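Local coordinates for sensory transduction histidine kinase, putative (Borrelia burgdorferi, PDB 5BWJ), which is a periplasmic sensor domain with a Venus flytrap fold, part of a hybrid histidine kinase that probably phosphorylates itself in response to small molecules, at residues 7-12 with 46-51; 13-18 with 139-144; 63-68 with 187-192; 70-75 with 122-127. All blocks are in the same frame, centred on the assembly; numbering follows the deposited sequence.

Contact 1 (7-12 with 46-51); sequences IFKFKL and DIMVEH
K9 and K11 both reach the carboxylate of E50 on one face of a parallel strand pair. K11 NZ forms a salt bridge with E50 OE1; the modelled separation is shorter than usual and its exact value doubtful. K9 NZ meets E50 OE2 at 3.1 Å, a salt bridge with a weak hydrogen bond. The two lysines therefore take different oxygens of one carboxylate. K9 is extended throughout, while K11 turns at its last torsion (chi4 -62°), which brings its ammonium beside E50. K9, K11 and E50 form a salt-bridge network, and the two lysines would probably favour the ionised E50. E61 pairs with both lysines and is the stronger partner of K9.

The backbones are joined by five hydrogen bonds in the alternating pattern of parallel strands. F8 and F10 each donate to and accept from 46-51, and L12 N adds a bond to E50 O. The shortest runs from F10 N to M48 O, 2.7 Å and nearly straight at 172°.

Apolar contacts fill the face with F8, F10 and L12. L12 CD1 presses on V49 CG1 at 3.4 Å, tighter than usual for two carbons. The same methyl reaches H51 NE2 at 3.4 Å, and the two side chains run side by side. F10 CE2 meets I47 CG2 at 3.8 Å, with the two side chains set obliquely.

Helix 32-42 packs on F10 and I47 of this face through L36, and W39 meets the F10 ring edge-to-face. H51 stacks on Y28. Strand 6-13 is flanked by 45-52 and, through further backbone bonds, by 65-69. Helix 32-42 lies between the parallel neighbours 6-13 and 45-52 in the chain, a beta-alpha-beta crossover.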
loop_
_atom_site.group_PDB
_atom_site.type_symbol
_atom_site.label_atom_id
_atom_site.label_comp_id
_atom_site.label_asym_id
_atom_site.label_seq_id
_atom_site.Cartn_x
_atom_site.Cartn_y
_atom_site.Cartn_z
ATOM N N ILE B 7 9.546 18.530 23.004
ATOM C CA ILE B 7 8.784 17.287 23.000
ATOM C C ILE B 7 7.473 17.494 22.242
ATOM O O ILE B 7 6.772 18.480 22.463
ATOM C CB ILE B 7 8.505 16.791 24.437
ATOM C CG1 ILE B 7 7.603 15.555 24.414
ATOM C CG2 ILE B 7 7.883 17.900 25.284
ATOM C CD1 ILE B 7 7.543 14.819 25.737
ATOM N N PHE B 8 7.160 16.571 21.335
ATOM C CA PHE B 8 5.974 16.689 20.488
ATOM C C PHE B 8 5.112 15.434 20.550
ATOM O O PHE B 8 5.620 14.316 20.608
ATOM C CB PHE B 8 6.377 16.971 19.039
ATOM C CG PHE B 8 7.099 18.275 18.856
ATOM C CD1 PHE B 8 6.415 19.477 18.932
ATOM C CD2 PHE B 8 8.461 18.300 18.606
ATOM C CE1 PHE B 8 7.076 20.681 18.767
ATOM C CE2 PHE B 8 9.129 19.500 18.438
ATOM C CZ PHE B 8 8.434 20.691 18.519
ATOM N N LYS B 9 3.799 15.638 20.532
ATOM C CA LYS B 9 2.840 14.544 20.608
ATOM C C LYS B 9 2.291 14.205 19.227
ATOM O O LYS B 9 1.799 15.079 18.511
ATOM C CB LYS B 9 1.700 14.913 21.558
ATOM C CG LYS B 9 0.723 13.788 21.843
ATOM C CD LYS B 9 -0.256 14.193 22.935
ATOM C CE LYS B 9 -1.166 13.045 23.335
ATOM N NZ LYS B 9 -2.067 13.421 24.461
ATOM N N PHE B 10 2.392 12.932 18.857
ATOM C CA PHE B 10 1.807 12.430 17.620
ATOM C C PHE B 10 0.590 11.568 17.931
ATOM O O PHE B 10 0.676 10.614 18.705
ATOM C CB PHE B 10 2.836 11.627 16.821
ATOM C CG PHE B 10 3.867 12.477 16.129
ATOM C CD1 PHE B 10 3.723 12.814 14.794
ATOM C CD2 PHE B 10 4.977 12.939 16.814
ATOM C CE1 PHE B 10 4.670 13.597 14.152
ATOM C CE2 PHE B 10 5.926 13.721 16.181
ATOM C CZ PHE B 10 5.772 14.049 14.845
ATOM N N LYS B 11 -0.547 11.918 17.337
ATOM C CA LYS B 11 -1.767 11.134 17.496
ATOM C C LYS B 11 -2.033 10.291 16.255
ATOM O O LYS B 11 -2.307 10.823 15.176
ATOM C CB LYS B 11 -2.964 12.042 17.782
ATOM C CG LYS B 11 -3.047 12.508 19.227
ATOM C CD LYS B 11 -4.388 13.157 19.520
ATOM C CE LYS B 11 -4.492 13.601 20.966
ATOM N NZ LYS B 11 -4.386 12.465 21.923
ATOM N N LEU B 12 -1.941 8.975 16.416
ATOM C CA LEU B 12 -2.196 8.042 15.325
ATOM C C LEU B 12 -3.671 7.659 15.309
ATOM O O LEU B 12 -4.157 6.969 16.207
ATOM C CB LEU B 12 -1.314 6.798 15.465
ATOM C CG LEU B 12 0.186 7.080 15.619
ATOM C CD1 LEU B 12 0.980 5.786 15.715
ATOM C CD2 LEU B 12 0.708 7.931 14.477
ATOM N N ASP B 46 12.090 15.090 21.327
ATOM C CA ASP B 46 11.528 13.837 21.807
ATOM C C ASP B 46 10.105 13.725 21.288
ATOM O O ASP B 46 9.492 14.731 20.935
ATOM C CB ASP B 46 11.560 13.776 23.333
ATOM C CG ASP B 46 12.971 13.789 23.884
ATOM O OD1 ASP B 46 13.812 13.018 23.373
ATOM O OD2 ASP B 46 13.241 14.573 24.817
ATOM N N ILE B 47 9.582 12.505 21.236
ATOM C CA ILE B 47 8.242 12.286 20.710
ATOM C C ILE B 47 7.393 11.422 21.632
ATOM O O ILE B 47 7.902 10.569 22.364
ATOM C CB ILE B 47 8.289 11.635 19.313
ATOM C CG1 ILE B 47 9.120 10.351 19.345
ATOM C CG2 ILE B 47 8.860 12.619 18.294
ATOM C CD1 ILE B 47 9.022 9.532 18.079
ATOM N N MET B 48 6.091 11.682 21.591
ATOM C CA MET B 48 5.093 10.884 22.286
ATOM C C MET B 48 4.070 10.396 21.272
ATOM O O MET B 48 3.495 11.193 20.532
ATOM C CB MET B 48 4.414 11.704 23.387
ATOM C CG MET B 48 3.121 11.100 23.925
ATOM S SD MET B 48 3.337 9.435 24.581
ATOM C CE MET B 48 1.638 8.995 24.927
ATOM N N VAL B 49 3.849 9.086 21.239
ATOM C CA VAL B 49 2.873 8.495 20.333
ATOM C C VAL B 49 1.651 8.037 21.116
ATOM O O VAL B 49 1.777 7.364 22.140
ATOM C CB VAL B 49 3.463 7.304 19.558
ATOM C CG1 VAL B 49 2.445 6.753 18.571
ATOM C CG2 VAL B 49 4.729 7.724 18.826
ATOM N N GLU B 50 0.474 8.415 20.628
ATOM C CA GLU B 50 -0.782 8.007 21.242
ATOM C C GLU B 50 -1.774 7.580 20.168
ATOM O O GLU B 50 -2.013 8.306 19.205
ATOM C CB GLU B 50 -1.370 9.143 22.083
ATOM C CG GLU B 50 -2.717 8.813 22.710
ATOM C CD GLU B 50 -3.248 9.936 23.579
ATOM O OE1 GLU B 50 -4.373 10.411 23.313
ATOM O OE2 GLU B 50 -2.544 10.336 24.530
ATOM N N HIS B 51 -2.348 6.395 20.340
ATOM C CA HIS B 51 -3.345 5.888 19.408
ATOM C C HIS B 51 -4.748 6.299 19.830
ATOM O O HIS B 51 -5.091 6.250 21.012
ATOM C CB HIS B 51 -3.260 4.366 19.306
ATOM C CG HIS B 51 -1.984 3.872 18.700
ATOM N ND1 HIS B 51 -0.850 3.635 19.446
ATOM C CD2 HIS B 51 -1.663 3.572 17.419
ATOM C CE1 HIS B 51 0.115 3.208 18.650
ATOM N NE2 HIS B 51 -0.353 3.160 17.416
#

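Contact 2 (13-18 with 139-144); sequences VDQFFP and NSQELV
D14 points its carboxylate at the first turn of helix 140-148, where S140 meets it with two donors. The contact lies within the Venus flytrap fold and joins the loop after strand 6-13 to a helix N-terminus. The D14 carboxylate swings across to the helix because chi1 (-165°) sets CG opposite the backbone N. S140 N is shared between both oxygens, 3.1 Å from D14 OD1 and 3.1 Å from D14 OD2. S140 OG donates to D14 OD2 at 2.6 Å. The amide and the hydroxyl approach OD2 on its syn side but from opposite faces of the carboxylate plane. The helix N-terminus and these donors would probably favour the ionised acid.

N139 crosses D14 at about a right angle, with amide and carboxylate planes 47° apart. Its CB touches D14 OD1, while its amide turns back to the helix. N139 is the N-cap: its OD1 accepts from E142 N at 2.8 Å, and its ND2 bonds to N54. Q15 reaches Q141 through water. Q15 OE1 is held by K22 N, and K22 NZ also bonds to Q141 OE1. One water accepts from Q15 NE2 and Q141 N, and donates to D14 OD1. A second accepts from Q15 NE2 and donates to Q141 OE1 at 2.7 Å.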
loop_
_atom_site.group_PDB
_atom_site.type_symbol
_atom_site.label_atom_id
_atom_site.label_comp_id
_atom_site.label_asym_id
_atom_site.label_seq_id
_atom_site.Cartn_x
_atom_site.Cartn_y
_atom_site.Cartn_z
ATOM N N VAL B 13 -4.381 8.119 14.284
ATOM C CA VAL B 13 -5.826 7.943 14.213
ATOM C C VAL B 13 -6.200 6.645 13.502
ATOM O O VAL B 13 -5.699 6.357 12.414
ATOM C CB VAL B 13 -6.499 9.126 13.487
ATOM C CG1 VAL B 13 -8.018 8.995 13.536
ATOM C CG2 VAL B 13 -6.065 10.445 14.107
ATOM N N ASP B 14 -7.082 5.871 14.132
ATOM C CA ASP B 14 -7.626 4.655 13.535
ATOM C C ASP B 14 -6.494 3.678 13.192
ATOM O O ASP B 14 -5.650 3.386 14.043
ATOM C CB ASP B 14 -8.466 5.015 12.302
ATOM C CG ASP B 14 -9.357 3.873 11.836
ATOM O OD1 ASP B 14 -9.607 2.938 12.625
ATOM O OD2 ASP B 14 -9.810 3.914 10.673
ATOM N N GLN B 15 -6.472 3.173 11.960
ATOM C CA GLN B 15 -5.415 2.275 11.510
ATOM C C GLN B 15 -5.008 2.633 10.087
ATOM O O GLN B 15 -5.811 3.161 9.314
ATOM C CB GLN B 15 -5.871 0.817 11.584
ATOM C CG GLN B 15 -6.308 0.376 12.974
ATOM C CD GLN B 15 -6.625 -1.104 13.037
ATOM O OE1 GLN B 15 -5.768 -1.947 12.765
ATOM N NE2 GLN B 15 -7.864 -1.429 13.388
ATOM N N PHE B 16 -3.758 2.336 9.751
ATOM C CA PHE B 16 -3.164 2.778 8.494
ATOM C C PHE B 16 -2.051 1.816 8.092
ATOM O O PHE B 16 -0.875 2.080 8.330
ATOM C CB PHE B 16 -2.630 4.210 8.649
ATOM C CG PHE B 16 -2.128 4.835 7.373
ATOM C CD1 PHE B 16 -1.534 6.087 7.405
ATOM C CD2 PHE B 16 -2.257 4.195 6.149
ATOM C CE1 PHE B 16 -1.067 6.680 6.248
ATOM C CE2 PHE B 16 -1.792 4.787 4.989
ATOM C CZ PHE B 16 -1.197 6.030 5.040
ATOM N N PHE B 17 -2.429 0.695 7.486
ATOM C CA PHE B 17 -1.461 -0.320 7.086
ATOM C C PHE B 17 -0.541 0.232 6.001
ATOM O O PHE B 17 -1.017 0.870 5.064
ATOM C CB PHE B 17 -2.175 -1.577 6.580
ATOM C CG PHE B 17 -1.249 -2.729 6.285
ATOM C CD1 PHE B 17 -1.053 -3.730 7.222
ATOM C CD2 PHE B 17 -0.576 -2.810 5.075
ATOM C CE1 PHE B 17 -0.204 -4.791 6.959
ATOM C CE2 PHE B 17 0.275 -3.868 4.806
ATOM C CZ PHE B 17 0.460 -4.861 5.751
ATOM N N PRO B 18 0.777 -0.014 6.108
ATOM C CA PRO B 18 1.542 -0.729 7.137
ATOM C C PRO B 18 2.186 0.195 8.173
ATOM O O PRO B 18 3.056 -0.244 8.925
ATOM C CB PRO B 18 2.619 -1.432 6.315
ATOM C CG PRO B 18 2.929 -0.432 5.241
ATOM C CD PRO B 18 1.626 0.289 4.939
ATOM N N ASN B 139 -14.755 4.299 12.877
ATOM C CA ASN B 139 -13.412 3.811 12.577
ATOM C C ASN B 139 -13.435 2.553 11.715
ATOM O O ASN B 139 -14.492 1.965 11.489
ATOM C CB ASN B 139 -12.650 3.534 13.874
ATOM C CG ASN B 139 -13.387 2.579 14.790
ATOM O OD1 ASN B 139 -13.567 1.405 14.468
ATOM N ND2 ASN B 139 -13.808 3.077 15.946
ATOM N N SER B 140 -12.260 2.143 11.245
ATOM C CA SER B 140 -12.145 1.002 10.343
ATOM C C SER B 140 -12.690 -0.279 10.967
ATOM O O SER B 140 -13.394 -1.044 10.310
ATOM C CB SER B 140 -10.685 0.790 9.931
ATOM O OG SER B 140 -10.204 1.885 9.173
ATOM N N GLN B 141 -12.359 -0.510 12.232
ATOM C CA GLN B 141 -12.800 -1.713 12.928
ATOM C C GLN B 141 -14.323 -1.799 12.973
ATOM O O GLN B 141 -14.904 -2.842 12.673
ATOM C CB GLN B 141 -12.228 -1.741 14.344
ATOM C CG GLN B 141 -12.612 -2.958 15.153
ATOM C CD GLN B 141 -11.773 -3.090 16.404
ATOM O OE1 GLN B 141 -10.553 -3.238 16.330
ATOM N NE2 GLN B 141 -12.418 -3.017 17.563
ATOM N N GLU B 142 -14.964 -0.697 13.346
ATOM C CA GLU B 142 -16.419 -0.644 13.380
ATOM C C GLU B 142 -16.993 -0.843 11.983
ATOM O O GLU B 142 -18.003 -1.525 11.807
ATOM C CB GLU B 142 -16.893 0.691 13.957
ATOM C CG GLU B 142 -18.403 0.891 13.912
ATOM C CD GLU B 142 -18.822 2.247 14.441
ATOM O OE1 GLU B 142 -18.055 2.842 15.228
ATOM O OE2 GLU B 142 -19.914 2.723 14.065
ATOM N N LEU B 143 -16.339 -0.243 10.994
ATOM C CA LEU B 143 -16.818 -0.287 9.618
ATOM C C LEU B 143 -16.838 -1.709 9.078
ATOM O O LEU B 143 -17.839 -2.155 8.517
ATOM C CB LEU B 143 -15.948 0.596 8.720
ATOM C CG LEU B 143 -16.284 0.556 7.226
ATOM C CD1 LEU B 143 -17.727 0.978 6.983
ATOM C CD2 LEU B 143 -15.329 1.439 6.439
ATOM N N VAL B 144 -15.728 -2.417 9.244
ATOM C CA VAL B 144 -15.614 -3.770 8.719
ATOM C C VAL B 144 -16.534 -4.718 9.488
ATOM O O VAL B 144 -17.050 -5.684 8.923
ATOM C CB VAL B 144 -14.162 -4.273 8.783
ATOM C CG1 VAL B 144 -14.062 -5.685 8.248
ATOM C CG2 VAL B 144 -13.254 -3.359 7.975
HETATM O O HOH W 1 -10.054 0.798 13.746
HETATM O O HOH W 2 -9.154 -4.125 14.143
#

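Contact 3 (63-68 with 187-192); sequences EAIYLG and NRVAIS
Y66 N donates to A190 O at 2.8 Å, and A190 N returns a bond to Y66 O at 3.0 Å. The first bond is nearly straight (161°) and lies close to the line of the A190 carbonyl. In the second, the amide sits in the plane of the Y66 carbonyl. A190 O also lies at the edge of the Y66 ring, near its plane. The ring takes this place because CG stands anti to the carbonyl carbon (chi1 -72°). Its hydroxyl bonds to E61 N, and its ring meets F79 edge-to-face.

These two bonds define an antiparallel hydrogen-bonded pair. It joins strands 65-69 and 184-192 in the mixed sheet of the Venus flytrap fold. The directions of the short segments 65-67 and 187-192 are 148° apart, well short of exactly antiparallel. Water takes over the bridging on both sides of the pair. One water donates to A64 O and accepts from S192 N. Near the other end, a water accepts from G68 N and donates to R188 O, each at 2.9 Å.

I65, L67 and V189 form a small apolar group. I65 CG2 meets V189 CG1 at 3.5 Å, a tight fit between methyls whose side chains run obliquely to each other. L67 CD2 lies alongside the same valine, 3.6 Å from V189 CG2. I65 and I191 run side by side, and I65 CG2 comes to 4.1 Å from I191 CG2. F10 and L12 of strand 6-13 pack against I65 and L67, and L204 touches both isoleucines.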
loop_
_atom_site.group_PDB
_atom_site.type_symbol
_atom_site.label_atom_id
_atom_site.label_comp_id
_atom_site.label_asym_id
_atom_site.label_seq_id
_atom_site.Cartn_x
_atom_site.Cartn_y
_atom_site.Cartn_z
ATOM N N GLU B 63 -1.865 21.066 20.114
ATOM C CA GLU B 63 -0.415 20.890 20.097
ATOM C C GLU B 63 0.004 19.584 19.421
ATOM O O GLU B 63 1.184 19.375 19.141
ATOM C CB GLU B 63 0.150 20.943 21.525
ATOM C CG GLU B 63 -0.134 19.720 22.408
ATOM C CD GLU B 63 -1.553 19.677 22.946
ATOM O OE1 GLU B 63 -2.349 20.585 22.629
ATOM O OE2 GLU B 63 -1.870 18.729 23.698
ATOM N N ALA B 64 -0.965 18.713 19.155
ATOM C CA ALA B 64 -0.679 17.379 18.639
ATOM C C ALA B 64 -0.599 17.353 17.117
ATOM O O ALA B 64 -1.284 18.112 16.432
ATOM C CB ALA B 64 -1.734 16.397 19.122
ATOM N N ILE B 65 0.247 16.467 16.602
ATOM C CA ILE B 65 0.384 16.252 15.168
ATOM C C ILE B 65 -0.388 14.990 14.793
ATOM O O ILE B 65 -0.137 13.917 15.341
ATOM C CB ILE B 65 1.861 16.120 14.755
ATOM C CG1 ILE B 65 2.659 17.329 15.258
ATOM C CG2 ILE B 65 1.983 15.989 13.239
ATOM C CD1 ILE B 65 4.157 17.175 15.135
ATOM N N TYR B 66 -1.327 15.124 13.860
ATOM C CA TYR B 66 -2.264 14.047 13.550
ATOM C C TYR B 66 -1.906 13.277 12.282
ATOM O O TYR B 66 -1.705 13.864 11.217
ATOM C CB TYR B 66 -3.677 14.614 13.420
ATOM C CG TYR B 66 -4.285 15.024 14.742
ATOM C CD1 TYR B 66 -3.948 16.230 15.340
ATOM C CD2 TYR B 66 -5.197 14.204 15.390
ATOM C CE1 TYR B 66 -4.501 16.607 16.549
ATOM C CE2 TYR B 66 -5.757 14.571 16.597
ATOM C CZ TYR B 66 -5.406 15.772 17.172
ATOM O OH TYR B 66 -5.963 16.137 18.376
ATOM N N LEU B 67 -1.836 11.955 12.419
ATOM C CA LEU B 67 -1.629 11.051 11.293
ATOM C C LEU B 67 -2.852 10.154 11.130
ATOM O O LEU B 67 -3.520 9.824 12.110
ATOM C CB LEU B 67 -0.374 10.198 11.500
ATOM C CG LEU B 67 0.933 10.938 11.802
ATOM C CD1 LEU B 67 2.099 9.959 11.858
ATOM C CD2 LEU B 67 1.205 12.017 10.774
ATOM N N GLY B 68 -3.138 9.762 9.893
ATOM C CA GLY B 68 -4.264 8.891 9.606
ATOM C C GLY B 68 -5.520 9.638 9.203
ATOM O O GLY B 68 -6.601 9.053 9.141
ATOM N N ASN B 187 -2.657 10.434 1.648
ATOM C CA ASN B 187 -2.638 10.434 3.105
ATOM C C ASN B 187 -1.603 11.436 3.601
ATOM O O ASN B 187 -0.407 11.275 3.357
ATOM C CB ASN B 187 -2.342 9.033 3.640
ATOM C CG ASN B 187 -3.363 8.009 3.179
ATOM O OD1 ASN B 187 -4.486 7.965 3.685
ATOM N ND2 ASN B 187 -2.980 7.183 2.213
ATOM N N ARG B 188 -2.072 12.471 4.291
ATOM C CA ARG B 188 -1.218 13.589 4.679
ATOM C C ARG B 188 -1.076 13.731 6.191
ATOM O O ARG B 188 -1.879 13.202 6.960
ATOM C CB ARG B 188 -1.770 14.897 4.103
ATOM C CG ARG B 188 -1.833 14.952 2.583
ATOM C CD ARG B 188 -2.435 16.270 2.120
ATOM N NE ARG B 188 -2.505 16.376 0.663
ATOM C CZ ARG B 188 -1.528 16.845 -0.110
ATOM N NH1 ARG B 188 -0.383 17.257 0.421
ATOM N NH2 ARG B 188 -1.696 16.901 -1.424
ATOM N N VAL B 189 -0.036 14.450 6.602
ATOM C CA VAL B 189 0.130 14.857 7.989
ATOM C C VAL B 189 -0.704 16.110 8.221
ATOM O O VAL B 189 -0.759 16.988 7.359
ATOM C CB VAL B 189 1.607 15.140 8.331
ATOM C CG1 VAL B 189 1.759 15.507 9.800
ATOM C CG2 VAL B 189 2.475 13.936 7.990
ATOM N N ALA B 190 -1.353 16.190 9.379
ATOM C CA ALA B 190 -2.229 17.315 9.691
ATOM C C ALA B 190 -1.939 17.888 11.073
ATOM O O ALA B 190 -1.665 17.151 12.020
ATOM C CB ALA B 190 -3.686 16.885 9.598
ATOM N N ILE B 191 -1.994 19.214 11.167
ATOM C CA ILE B 191 -1.898 19.910 12.443
ATOM C C ILE B 191 -3.091 20.844 12.598
ATOM O O ILE B 191 -3.673 21.293 11.608
ATOM C CB ILE B 191 -0.587 20.718 12.567
ATOM C CG1 ILE B 191 -0.430 21.680 11.384
ATOM C CG2 ILE B 191 0.606 19.773 12.653
ATOM C CD1 ILE B 191 0.683 22.693 11.562
ATOM N N SER B 192 -3.454 21.125 13.845
ATOM C CA SER B 192 -4.586 21.994 14.142
ATOM C C SER B 192 -4.379 23.396 13.575
ATOM O O SER B 192 -3.246 23.841 13.395
ATOM C CB SER B 192 -4.809 22.071 15.654
ATOM O OG SER B 192 -5.859 22.968 15.972
HETATM O O HOH W 3 -1.621 20.659 15.801
HETATM O O HOH W 4 -3.284 13.138 9.020
HETATM O O HOH W 5 -1.978 10.345 7.302
#

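Contact 4 (70-75 with 122-127); sequences TYNVKL and YEDILR
The N72 amide and the D124 carboxylate lie nearly parallel, their planes 12° apart, although the two side chains cross at about a right angle. N72 ND2 stands 3.2 Å from D124 OD1, at a poor angle for a hydrogen bond, and makes a weak hydrogen bond to T120 O. V73 N donates to D124 OD2 at 3.0 Å, and the oxygen receives it on its syn lone pair. V73 runs past D124 in the opposite direction, and its CG2 comes within 3.2 Å of D124 OD1.

The other end of the N72 amide shapes the loop. N72 OD1 accepts from K74 N at 2.8 Å and from L75 N at 3.2 Å, both from the same face of the amide. K74 N stands well above the carbonyl plane. This is an Asx turn extended into an Asx motif. A turn further along the helix, R127 grips E123 OE2 side-on with NE and NH2 in a salt bridge; E123 OE2 lies nearly in the guanidinium plane. R127 NH2 to E123 OE2 is 2.7 Å, while E123 OE1 bonds to N119 N.

The loop between strands 65-69 and 79-94 thus meets helix 121-128. Y122 and L126 of this helix pack on strand 114-117, and T70, Y122 and I125 touch I185 of strand 184-192.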
loop_
_atom_site.group_PDB
_atom_site.type_symbol
_atom_site.label_atom_id
_atom_site.label_comp_id
_atom_site.label_asym_id
_atom_site.label_seq_id
_atom_site.Cartn_x
_atom_site.Cartn_y
_atom_site.Cartn_z
ATOM N N THR B 70 -7.531 12.065 6.318
ATOM C CA THR B 70 -7.589 12.439 4.912
ATOM C C THR B 70 -8.368 13.740 4.790
ATOM O O THR B 70 -9.127 14.096 5.693
ATOM C CB THR B 70 -8.250 11.345 4.054
ATOM O OG1 THR B 70 -9.515 10.986 4.623
ATOM C CG2 THR B 70 -7.362 10.114 3.985
ATOM N N TYR B 71 -8.175 14.455 3.687
ATOM C CA TYR B 71 -8.881 15.714 3.486
ATOM C C TYR B 71 -10.387 15.487 3.509
ATOM O O TYR B 71 -10.903 14.578 2.860
ATOM C CB TYR B 71 -8.480 16.375 2.167
ATOM C CG TYR B 71 -9.164 17.710 1.960
ATOM C CD1 TYR B 71 -8.606 18.881 2.453
ATOM C CD2 TYR B 71 -10.379 17.796 1.290
ATOM C CE1 TYR B 71 -9.229 20.102 2.275
ATOM C CE2 TYR B 71 -11.012 19.013 1.109
ATOM C CZ TYR B 71 -10.431 20.162 1.604
ATOM O OH TYR B 71 -11.053 21.377 1.427
ATOM N N ASN B 72 -11.082 16.324 4.269
ATOM C CA ASN B 72 -12.524 16.219 4.412
ATOM C C ASN B 72 -13.121 17.598 4.639
ATOM O O ASN B 72 -12.534 18.424 5.338
ATOM C CB ASN B 72 -12.880 15.279 5.566
ATOM C CG ASN B 72 -14.356 15.299 5.901
ATOM O OD1 ASN B 72 -14.768 15.892 6.899
ATOM N ND2 ASN B 72 -15.165 14.657 5.065
ATOM N N VAL B 73 -14.280 17.846 4.039
ATOM C CA VAL B 73 -14.931 19.149 4.137
ATOM C C VAL B 73 -15.154 19.565 5.590
ATOM O O VAL B 73 -15.100 20.750 5.914
ATOM C CB VAL B 73 -16.284 19.156 3.397
ATOM C CG1 VAL B 73 -16.072 18.970 1.901
ATOM C CG2 VAL B 73 -17.209 18.079 3.947
ATOM N N LYS B 74 -15.391 18.590 6.461
ATOM C CA LYS B 74 -15.647 18.873 7.871
ATOM C C LYS B 74 -14.352 19.085 8.653
ATOM O O LYS B 74 -14.281 19.957 9.519
ATOM C CB LYS B 74 -16.457 17.739 8.503
ATOM N N LEU B 75 -13.330 18.292 8.348
ATOM C CA LEU B 75 -12.058 18.382 9.060
ATOM C C LEU B 75 -11.223 19.565 8.580
ATOM O O LEU B 75 -10.373 20.071 9.311
ATOM C CB LEU B 75 -11.256 17.089 8.895
ATOM C CG LEU B 75 -11.905 15.794 9.389
ATOM C CD1 LEU B 75 -10.900 14.656 9.298
ATOM C CD2 LEU B 75 -12.430 15.932 10.813
ATOM N N TYR B 122 -13.410 9.716 1.901
ATOM C CA TYR B 122 -14.270 8.673 1.363
ATOM C C TYR B 122 -15.741 9.018 1.557
ATOM O O TYR B 122 -16.576 8.681 0.718
ATOM C CB TYR B 122 -13.939 7.330 2.016
ATOM C CG TYR B 122 -12.489 6.937 1.851
ATOM C CD1 TYR B 122 -12.006 6.497 0.626
ATOM C CD2 TYR B 122 -11.599 7.014 2.916
ATOM C CE1 TYR B 122 -10.682 6.140 0.464
ATOM C CE2 TYR B 122 -10.268 6.658 2.761
ATOM C CZ TYR B 122 -9.818 6.222 1.531
ATOM O OH TYR B 122 -8.498 5.865 1.363
ATOM N N GLU B 123 -16.060 9.693 2.659
ATOM C CA GLU B 123 -17.430 10.129 2.897
ATOM C C GLU B 123 -17.835 11.161 1.852
ATOM O O GLU B 123 -18.923 11.084 1.285
ATOM C CB GLU B 123 -17.592 10.717 4.302
ATOM C CG GLU B 123 -19.026 11.139 4.617
ATOM C CD GLU B 123 -19.158 11.860 5.944
ATOM O OE1 GLU B 123 -18.130 12.059 6.625
ATOM O OE2 GLU B 123 -20.294 12.232 6.306
ATOM N N ASP B 124 -16.953 12.124 1.601
ATOM C CA ASP B 124 -17.227 13.179 0.630
ATOM C C ASP B 124 -17.497 12.607 -0.757
ATOM O O ASP B 124 -18.394 13.073 -1.459
ATOM C CB ASP B 124 -16.059 14.167 0.566
ATOM C CG ASP B 124 -15.974 15.053 1.794
ATOM O OD1 ASP B 124 -16.983 15.170 2.519
ATOM O OD2 ASP B 124 -14.897 15.638 2.029
ATOM N N ILE B 125 -16.725 11.596 -1.145
ATOM C CA ILE B 125 -16.875 10.981 -2.461
ATOM C C ILE B 125 -18.287 10.425 -2.636
ATOM O O ILE B 125 -18.917 10.634 -3.671
ATOM C CB ILE B 125 -15.837 9.856 -2.680
ATOM C CG1 ILE B 125 -14.427 10.446 -2.727
ATOM C CG2 ILE B 125 -16.105 9.099 -3.983
ATOM C CD1 ILE B 125 -13.320 9.418 -2.623
ATOM N N LEU B 126 -18.784 9.730 -1.619
ATOM C CA LEU B 126 -20.112 9.128 -1.690
ATOM C C LEU B 126 -21.214 10.187 -1.719
ATOM O O LEU B 126 -22.277 9.966 -2.301
ATOM C CB LEU B 126 -20.332 8.178 -0.508
ATOM C CG LEU B 126 -19.363 7.000 -0.389
ATOM C CD1 LEU B 126 -19.718 6.140 0.816
ATOM C CD2 LEU B 126 -19.347 6.158 -1.656
ATOM N N ARG B 127 -20.963 11.334 -1.096
ATOM C CA ARG B 127 -21.945 12.415 -1.081
ATOM C C ARG B 127 -21.945 13.173 -2.405
ATOM O O ARG B 127 -22.977 13.686 -2.834
ATOM C CB ARG B 127 -21.674 13.374 0.080
ATOM C CG ARG B 127 -21.851 12.736 1.448
ATOM C CD ARG B 127 -21.936 13.769 2.558
ATOM N NE ARG B 127 -21.922 13.143 3.877
ATOM C CZ ARG B 127 -22.949 12.487 4.409
ATOM N NH1 ARG B 127 -24.086 12.361 3.736
ATOM N NH2 ARG B 127 -22.839 11.949 5.616
#

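In the fold
Contacts 1 and 3 lie in one sheet, their centres 10 Å apart. Strand 6-13 pairs with 45-52 in contact 1 and with 65-69, which in turn pairs with 184-192 in contact 3. K9 O and I65 N, 2.8 Å apart, probably hydrogen-bond at this junction. Contact 2 follows directly on segment 7-12, at the last residue of the same strand, and V13 N probably bonds to L67 O of contact 3. Contact 4 lies about 25 Å from contact 1, centre to centre, across the chain's centre. T70 touches N187 of contact 3. The side chains of H51 and Q15 are each about 9 Å from that of E29, a magnesium-binding residue with no metal bound in this chain.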